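Side-chain contacts in N-(5'-phosphoribosyl)anthranilate isomerase (Thermococcus kodakarensis, PDB 5LHF), which catalyses the isomerisation of N-(5-phospho-beta-D-ribosyl)anthranilate to 1-(2-carboxyphenylamino)-1-deoxy-D-ribulose 5-phosphate, the third step from chorismate to tryptophan: residues E21-A26 against L198-M203; P65-A70 against I79-D84. All blocks are in the same frame, centred on the assembly; numbering follows the deposited sequence. Where two conformers were deposited one is given.

Contact 1: residues E21-A26 against L198-M203; sequences ERYADA and LIEAFM
Tyr23 turns its ring to the backbone-N side, CG anti to the carbonyl carbon (chi1 -58°), and Glu200 makes the same first turn before running out extended beyond CG, which brings its carboxylate to the phenol. The phenol donates a hydrogen bond from Tyr23 OH to Glu200 OE2, 2.7 Å long. It meets the anti side of that oxygen, 33° out of the carboxylate plane, and ring and carboxylate stand 79° apart, nearly perpendicular. The CG methylene of Glu200 lies 3.6 Å from Tyr23 CE2. The other carboxylate oxygen, Glu200 OE1, forms a salt bridge with Arg196, one helical turn back, so both oxygens have a partner. Nearer the backbone the contact is apolar. Ile199 sets its CG2 methyl over one ring face in a CH-pi contact, 4.0 Å from the centroid and displaced toward the rim; Tyr23 CG is its nearest ring atom, at 3.6 Å. In the TIM barrel this joins the last helix, 196-207, to the loop between helix 14-20 and strand 26-30. The same helix lies against the first strand, where Ile199 touches Ile8 and Met203 touches Val6. Met203 CG lies 4.1 Å from Tyr23 CB, oblique to the ring. In the Met203 conformer described, one of two deposited, bends at chi2 and chi3 bring CE to 3.5 Å from Tyr23 O, a contact the other conformer may not keep.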
ATOM      1  N   GLU A  21      -9.469   8.333   9.200  1.00 11.61           N
ATOM      2  CA  GLU A  21      -9.726   9.523   8.396  1.00 11.06           C
ATOM      3  C   GLU A  21      -9.266  10.804   9.077  1.00 14.19           C
ATOM      4  O   GLU A  21      -9.103  11.825   8.401  1.00 14.29           O
ATOM      5  CB  GLU A  21     -11.217   9.620   8.074  1.00 13.62           C
ATOM      6  CG  GLU A  21     -11.662   8.543   7.091  1.00 13.32           C
ATOM      7  CD  GLU A  21     -13.094   8.705   6.662  1.00 23.61           C
ATOM      8  OE1 GLU A  21     -13.410   8.310   5.522  1.00 26.52           O
ATOM      9  OE2 GLU A  21     -13.901   9.208   7.467  1.00 22.45           O
ATOM     10  N   ARG A  22      -9.048  10.772  10.388  1.00 11.94           N
ATOM     11  CA  ARG A  22      -8.574  11.960  11.083  1.00 15.55           C
ATOM     12  C   ARG A  22      -7.081  12.178  10.901  1.00 11.66           C
ATOM     13  O   ARG A  22      -6.575  13.252  11.260  1.00 17.61           O
ATOM     14  CB  ARG A  22      -8.924  11.855  12.565  1.00 17.41           C
ATOM     15  CG  ARG A  22     -10.422  11.826  12.809  1.00 15.43           C
ATOM     16  CD  ARG A  22     -10.799  12.456  14.142  1.00 26.13           C
ATOM     17  NE  ARG A  22     -10.225  11.745  15.282  1.00 28.28           N
ATOM     18  CZ  ARG A  22     -10.710  10.612  15.776  1.00 22.02           C
ATOM     19  NH1 ARG A  22     -11.782  10.048  15.228  1.00 27.77           N
ATOM     20  NH2 ARG A  22     -10.119  10.048  16.819  1.00 27.93           N
ATOM     21  N   TYR A  23      -6.373  11.200  10.324  1.00 14.80           N
ATOM     22  CA  TYR A  23      -4.922  11.253  10.243  1.00 14.83           C
ATOM     23  C   TYR A  23      -4.358  10.985   8.857  1.00 18.16           C
ATOM     24  O   TYR A  23      -3.391  11.649   8.473  1.00 17.33           O
ATOM     25  CB  TYR A  23      -4.310  10.252  11.236  1.00  9.69           C
ATOM     26  CG  TYR A  23      -4.738  10.493  12.666  1.00 10.92           C
ATOM     27  CD1 TYR A  23      -5.867   9.857  13.194  1.00 13.49           C
ATOM     28  CD2 TYR A  23      -4.033  11.367  13.483  1.00 11.87           C
ATOM     29  CE1 TYR A  23      -6.257  10.074  14.501  1.00 16.02           C
ATOM     30  CE2 TYR A  23      -4.421  11.590  14.792  1.00 14.95           C
ATOM     31  CZ  TYR A  23      -5.526  10.946  15.294  1.00 13.42           C
ATOM     32  OH  TYR A  23      -5.904  11.171  16.598  1.00 16.97           O
ATOM     33  N   ALA A  24      -4.908  10.020   8.108  1.00 13.20           N
ATOM     34  CA  ALA A  24      -4.227   9.520   6.920  1.00 13.05           C
ATOM     35  C   ALA A  24      -4.672  10.263   5.666  1.00 13.53           C
ATOM     36  O   ALA A  24      -5.788  10.773   5.584  1.00 13.54           O
ATOM     37  CB  ALA A  24      -4.477   8.011   6.729  1.00  9.65           C
ATOM     38  N   ASP A  25      -3.782  10.308   4.674  1.00  9.76           N
ATOM     39  CA  ASP A  25      -4.183  10.806   3.363  1.00  6.45           C
ATOM     40  C   ASP A  25      -5.017   9.803   2.578  1.00 12.98           C
ATOM     41  O   ASP A  25      -5.747  10.209   1.668  1.00 13.88           O
ATOM     42  CB  ASP A  25      -2.944  11.179   2.571  1.00 11.82           C
ATOM     43  CG  ASP A  25      -2.126  12.231   3.275  1.00 18.86           C
ATOM     44  OD1 ASP A  25      -2.648  13.348   3.406  1.00 17.34           O
ATOM     45  OD2 ASP A  25      -0.980  11.941   3.692  1.00 16.84           O
ATOM     46  N   ALA A  26      -4.928   8.516   2.915  1.00  9.97           N
ATOM     47  CA  ALA A  26      -5.635   7.464   2.198  1.00 11.70           C
ATOM     48  C   ALA A  26      -5.750   6.263   3.117  1.00 15.01           C
ATOM     49  O   ALA A  26      -4.979   6.113   4.070  1.00  9.18           O
ATOM     50  CB  ALA A  26      -4.924   7.056   0.896  1.00 14.06           C
ATOM     51  N   LEU A 198      -1.544   4.483  18.970  1.00 11.70           N
ATOM     52  CA  LEU A 198      -0.522   3.994  18.043  1.00 15.46           C
ATOM     53  C   LEU A 198      -0.451   4.855  16.787  1.00 11.07           C
ATOM     54  O   LEU A 198       0.646   5.133  16.279  1.00 11.03           O
ATOM     55  CB  LEU A 198      -0.790   2.537  17.659  1.00 12.50           C
ATOM     56  CG  LEU A 198      -0.651   1.548  18.813  1.00 15.02           C
ATOM     57  CD1 LEU A 198      -0.840   0.132  18.288  1.00 16.60           C
ATOM     58  CD2 LEU A 198       0.711   1.711  19.519  1.00 15.66           C
ATOM     59  N   ILE A 199      -1.603   5.262  16.250  1.00  9.71           N
ATOM     60  CA  ILE A 199      -1.593   6.112  15.063  1.00 10.13           C
ATOM     61  C   ILE A 199      -0.925   7.450  15.372  1.00  9.36           C
ATOM     62  O   ILE A 199      -0.122   7.954  14.577  1.00 12.39           O
ATOM     63  CB  ILE A 199      -3.018   6.295  14.494  1.00  7.99           C
ATOM     64  CG1 ILE A 199      -3.517   4.967  13.903  1.00  8.27           C
ATOM     65  CG2 ILE A 199      -3.009   7.366  13.399  1.00  8.85           C
ATOM     66  CD1 ILE A 199      -5.039   4.940  13.561  1.00 12.10           C
ATOM     67  N   GLU A 200      -1.233   8.047  16.526  1.00 12.02           N
ATOM     68  CA  GLU A 200      -0.612   9.330  16.846  1.00 12.46           C
ATOM     69  C   GLU A 200       0.893   9.187  17.029  1.00 12.50           C
ATOM     70  O   GLU A 200       1.657  10.090  16.670  1.00 13.60           O
ATOM     71  CB  GLU A 200      -1.274   9.941  18.075  1.00 10.31           C
ATOM     72  CG  GLU A 200      -2.688  10.372  17.759  1.00 13.41           C
ATOM     73  CD  GLU A 200      -3.317  11.243  18.832  1.00 16.99           C
ATOM     74  OE1 GLU A 200      -2.916  11.135  20.012  1.00 16.07           O
ATOM     75  OE2 GLU A 200      -4.227  12.023  18.485  1.00 18.45           O
ATOM     76  N   ALA A 201       1.341   8.057  17.585  1.00 12.17           N
ATOM     77  CA  ALA A 201       2.781   7.847  17.729  1.00 12.49           C
ATOM     78  C   ALA A 201       3.443   7.707  16.369  1.00 13.59           C
ATOM     79  O   ALA A 201       4.556   8.207  16.162  1.00 14.37           O
ATOM     80  CB  ALA A 201       3.059   6.609  18.581  1.00  8.85           C
ATOM     81  N   PHE A 202       2.778   7.004  15.440  1.00  8.39           N
ATOM     82  CA  PHE A 202       3.278   6.865  14.075  1.00 12.58           C
ATOM     83  C   PHE A 202       3.338   8.217  13.370  1.00  9.68           C
ATOM     84  O   PHE A 202       4.359   8.584  12.772  1.00 11.05           O
ATOM     85  CB  PHE A 202       2.368   5.888  13.313  1.00  8.14           C
ATOM     86  CG  PHE A 202       2.887   5.490  11.962  1.00 13.00           C
ATOM     87  CD1 PHE A 202       2.526   6.205  10.826  1.00  8.92           C
ATOM     88  CD2 PHE A 202       3.709   4.380  11.824  1.00 16.09           C
ATOM     89  CE1 PHE A 202       2.979   5.824   9.589  1.00  8.29           C
ATOM     90  CE2 PHE A 202       4.175   3.995  10.573  1.00 14.55           C
ATOM     91  CZ  PHE A 202       3.815   4.720   9.465  1.00 11.13           C
ATOM     92  N   MET A 203       2.249   8.982  13.445  1.00 12.43           N
ATOM     93  CA  MET A 203       2.193  10.255  12.733  0.97 13.70           C
ATOM     94  C   MET A 203       3.228  11.234  13.271  1.00 13.84           C
ATOM     95  O   MET A 203       3.803  12.019  12.507  1.00 15.77           O
ATOM     96  CB  MET A 203       0.787  10.844  12.840  0.97 12.50           C
ATOM     97  CG  MET A 203      -0.290  10.003  12.181  0.97 13.53           C
ATOM     98  SD  MET A 203      -0.001   9.684  10.433  0.97 18.51           S
ATOM     99  CE  MET A 203      -0.089  11.329   9.727  0.97 20.66           C
TER

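Contact 2: residues P65-A70 against I79-D84; sequences PEWANA and IQVHSD
Trp67 reaches across to Ile79, Gln80 and Val81, and the helical turn that carries it can be followed from Pro65. Pro65 O accepts a hydrogen bond from Asn69 N, and Glu66 O accepts one from Ala70 N at 3.1 Å, so regular helix brackets the tryptophan. Helix 65-70 and strand 79-81 run nearly antiparallel, at 160°, with their axes 11.5 Å apart, as expected within the beta-alpha-beta unit of strand 55-59, helix 64-74 and strand 78-81 in a TIM barrel. Trp67 points from the helix toward the strand with its six-membered ring foremost. Its CZ3 rests 3.5 Å from Ile79 CB and 3.7 Å from Ile79 CG2. With chi1 at 65°, Ile79 CG1 sits between the backbone N and carbonyl carbon, and it carries CD1 over one face of the indole, 4.0 Å from Trp67 CE3. Val81 CG2 approaches obliquely, 3.9 Å from Trp67 CZ2. At the ring edge, near its plane, Gln80 O lies 3.5 Å from Trp67 CH2. Trp67 NE1 is hydrogen-bonded to Met61 O, which together with the packing probably limits rotation of the ring. Replacing Trp67 with an alanine would probably open a gap beside Ile79 and Val81 and leave Met61 O without its indole donor. Carbon thus faces carbon across most of this buried seam, while the indole's one polar atom is satisfied beyond it and its slightly positive C-H rim is turned to a carbonyl oxygen, probably a mildly favourable electrostatic fit.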
ATOM      1  N   PRO A  65     -11.237 -10.421 -14.856  1.00 14.10           N
ATOM      2  CA  PRO A  65     -12.660 -10.591 -14.497  1.00 11.92           C
ATOM      3  C   PRO A  65     -12.914 -10.519 -13.004  1.00  7.23           C
ATOM      4  O   PRO A  65     -13.956 -10.019 -12.576  1.00 15.51           O
ATOM      5  CB  PRO A  65     -13.000 -11.978 -15.066  1.00 16.61           C
ATOM      6  CG  PRO A  65     -12.005 -12.196 -16.135  1.00 13.48           C
ATOM      7  CD  PRO A  65     -10.744 -11.544 -15.666  1.00 11.67           C
ATOM      8  N   GLU A  66     -11.995 -11.050 -12.201  1.00 10.44           N
ATOM      9  CA  GLU A  66     -12.080 -10.903 -10.755  1.00 14.03           C
ATOM     10  C   GLU A  66     -12.087  -9.434 -10.348  1.00 11.80           C
ATOM     11  O   GLU A  66     -12.946  -8.986  -9.579  1.00  9.88           O
ATOM     12  CB  GLU A  66     -10.906 -11.631 -10.114  1.00 14.74           C
ATOM     13  CG  GLU A  66     -10.959 -13.129 -10.278  1.00 15.29           C
ATOM     14  CD  GLU A  66      -9.748 -13.798  -9.689  1.00 24.29           C
ATOM     15  OE1 GLU A  66      -8.691 -13.819 -10.357  1.00 23.63           O
ATOM     16  OE2 GLU A  66      -9.852 -14.278  -8.544  1.00 26.62           O
ATOM     17  N   TRP A  67     -11.124  -8.666 -10.847  1.00  9.83           N
ATOM     18  CA  TRP A  67     -11.088  -7.246 -10.502  1.00 10.48           C
ATOM     19  C   TRP A  67     -12.324  -6.517 -10.996  1.00 13.02           C
ATOM     20  O   TRP A  67     -12.888  -5.686 -10.274  1.00 13.78           O
ATOM     21  CB  TRP A  67      -9.827  -6.597 -11.068  1.00 10.13           C
ATOM     22  CG  TRP A  67      -8.690  -6.713 -10.139  1.00  7.20           C
ATOM     23  CD1 TRP A  67      -7.626  -7.581 -10.235  1.00 11.09           C
ATOM     24  CD2 TRP A  67      -8.472  -5.940  -8.945  1.00 10.86           C
ATOM     25  NE1 TRP A  67      -6.763  -7.379  -9.176  1.00 12.00           N
ATOM     26  CE2 TRP A  67      -7.266  -6.390  -8.368  1.00 12.95           C
ATOM     27  CE3 TRP A  67      -9.181  -4.912  -8.313  1.00 12.94           C
ATOM     28  CZ2 TRP A  67      -6.750  -5.842  -7.188  1.00 12.63           C
ATOM     29  CZ3 TRP A  67      -8.682  -4.386  -7.135  1.00 15.23           C
ATOM     30  CH2 TRP A  67      -7.468  -4.844  -6.591  1.00 12.51           C
ATOM     31  N   ALA A  68     -12.744  -6.788 -12.236  1.00 11.01           N
ATOM     32  CA  ALA A  68     -13.907  -6.106 -12.792  1.00  9.43           C
ATOM     33  C   ALA A  68     -15.149  -6.358 -11.952  1.00 12.17           C
ATOM     34  O   ALA A  68     -15.926  -5.437 -11.681  1.00 12.96           O
ATOM     35  CB  ALA A  68     -14.141  -6.564 -14.236  1.00 12.86           C
ATOM     36  N   ASN A  69     -15.369  -7.610 -11.551  1.00 10.12           N
ATOM     37  CA  ASN A  69     -16.502  -7.902 -10.686  1.00 15.60           C
ATOM     38  C   ASN A  69     -16.420  -7.115  -9.383  1.00 12.84           C
ATOM     39  O   ASN A  69     -17.424  -6.569  -8.906  1.00 12.04           O
ATOM     40  CB  ASN A  69     -16.567  -9.398 -10.373  1.00 13.19           C
ATOM     41  CG  ASN A  69     -17.665  -9.716  -9.374  1.00 19.04           C
ATOM     42  OD1 ASN A  69     -18.854  -9.637  -9.708  1.00 16.94           O
ATOM     43  ND2 ASN A  69     -17.281 -10.033  -8.131  1.00 15.58           N
ATOM     44  N   ALA A  70     -15.234  -7.057  -8.782  1.00 13.96           N
ATOM     45  CA  ALA A  70     -15.127  -6.397  -7.485  1.00 11.08           C
ATOM     46  C   ALA A  70     -15.312  -4.891  -7.619  1.00 13.19           C
ATOM     47  O   ALA A  70     -15.896  -4.255  -6.737  1.00 12.79           O
ATOM     48  CB  ALA A  70     -13.787  -6.736  -6.830  1.00  9.24           C
ATOM     49  N   ILE A  79      -7.737   1.349  -6.642  1.00 12.05           N
ATOM     50  CA  ILE A  79      -7.440  -0.056  -6.411  1.00 11.51           C
ATOM     51  C   ILE A  79      -5.950  -0.211  -6.160  1.00 14.14           C
ATOM     52  O   ILE A  79      -5.119   0.527  -6.705  1.00 14.02           O
ATOM     53  CB  ILE A  79      -7.895  -0.974  -7.583  1.00 15.88           C
ATOM     54  CG1 ILE A  79      -7.123  -0.688  -8.870  1.00 11.39           C
ATOM     55  CG2 ILE A  79      -9.399  -0.827  -7.825  1.00 11.10           C
ATOM     56  CD1 ILE A  79      -7.465  -1.666 -10.010  1.00 15.65           C
ATOM     57  N   GLN A  80      -5.622  -1.161  -5.296  1.00  9.42           N
ATOM     58  CA  GLN A  80      -4.234  -1.504  -5.002  1.00 10.55           C
ATOM     59  C   GLN A  80      -4.036  -2.938  -5.463  1.00 15.81           C
ATOM     60  O   GLN A  80      -4.602  -3.869  -4.882  1.00 13.91           O
ATOM     61  CB  GLN A  80      -3.913  -1.338  -3.522  1.00 12.20           C
ATOM     62  CG  GLN A  80      -2.544  -1.892  -3.105  1.00 15.24           C
ATOM     63  CD  GLN A  80      -2.104  -1.349  -1.751  1.00 13.33           C
ATOM     64  OE1 GLN A  80      -2.474  -0.244  -1.360  1.00 17.95           O
ATOM     65  NE2 GLN A  80      -1.391  -2.160  -1.001  1.00 16.16           N
ATOM     66  N   VAL A  81      -3.239  -3.106  -6.510  1.00 13.80           N
ATOM     67  CA  VAL A  81      -3.023  -4.407  -7.131  1.00 12.50           C
ATOM     68  C   VAL A  81      -1.780  -5.021  -6.498  1.00 15.99           C
ATOM     69  O   VAL A  81      -0.654  -4.570  -6.744  1.00 17.92           O
ATOM     70  CB  VAL A  81      -2.887  -4.272  -8.650  1.00 21.51           C
ATOM     71  CG1 VAL A  81      -2.541  -5.608  -9.301  1.00 21.84           C
ATOM     72  CG2 VAL A  81      -4.173  -3.729  -9.230  1.00 19.54           C
ATOM     73  N   HIS A  82      -1.996  -6.024  -5.650  1.00 16.48           N
ATOM     74  CA  HIS A  82      -0.967  -6.781  -4.942  1.00 25.93           C
ATOM     75  C   HIS A  82      -0.662  -8.086  -5.651  1.00 34.61           C
ATOM     76  O   HIS A  82      -0.601  -9.147  -5.024  1.00 45.93           O
ATOM     77  CB  HIS A  82      -1.412  -7.057  -3.509  1.00 34.31           C
ATOM     78  CG  HIS A  82      -0.750  -6.193  -2.486  1.00 31.22           C
ATOM     79  ND1 HIS A  82       0.529  -6.427  -2.033  1.00 34.80           N
ATOM     80  CD2 HIS A  82      -1.194  -5.108  -1.814  1.00 26.68           C
ATOM     81  CE1 HIS A  82       0.852  -5.512  -1.138  1.00 35.47           C
ATOM     82  NE2 HIS A  82      -0.179  -4.702  -0.986  1.00 34.68           N
ATOM     83  N   SER A  83      -0.519  -8.037  -6.968  1.00 28.65           N
ATOM     84  CA  SER A  83      -0.284  -9.222  -7.776  1.00 31.13           C
ATOM     85  C   SER A  83       0.414  -8.773  -9.045  1.00 34.26           C
ATOM     86  O   SER A  83       0.543  -7.576  -9.313  1.00 33.95           O
ATOM     87  CB  SER A  83      -1.581  -9.968  -8.103  1.00 25.60           C
ATOM     88  OG  SER A  83      -2.205  -9.423  -9.252  1.00 25.11           O
ATOM     89  N   ASP A  84       0.879  -9.750  -9.821  1.00 39.79           N
ATOM     90  CA  ASP A  84       1.573  -9.478 -11.078  1.00 44.21           C
ATOM     91  C   ASP A  84       0.643  -9.636 -12.273  1.00 44.66           C
ATOM     92  O   ASP A  84       1.010 -10.219 -13.297  1.00 49.14           O
ATOM     93  CB  ASP A  84       2.809 -10.368 -11.215  1.00 53.55           C
ATOM     94  CG  ASP A  84       2.524 -11.826 -10.902  1.00 61.53           C
ATOM     95  OD1 ASP A  84       1.421 -12.303 -11.234  1.00 67.25           O
ATOM     96  OD2 ASP A  84       3.404 -12.496 -10.319  1.00 61.43           O
TER

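Contacts 1 and 2 belong to one barrel but lie on opposite sides of the chain's centre, their own centres about 26 Å apart. Their nearest atoms are about 8 Å apart, so the two do not touch. Along the chain, contact 2 is nested within the length of chain whose ends contact 1 brings together. Contact 1 brings the last helix against an early loop, 172 residues away; contact 2 joins neighbours within one beta-alpha-beta unit. In TIM barrels the active site lies at the C-terminal ends of the strands. Segment 79-84 runs past that end of its strand, whereas 21-26 leads into the N-terminal end of strand 26-30.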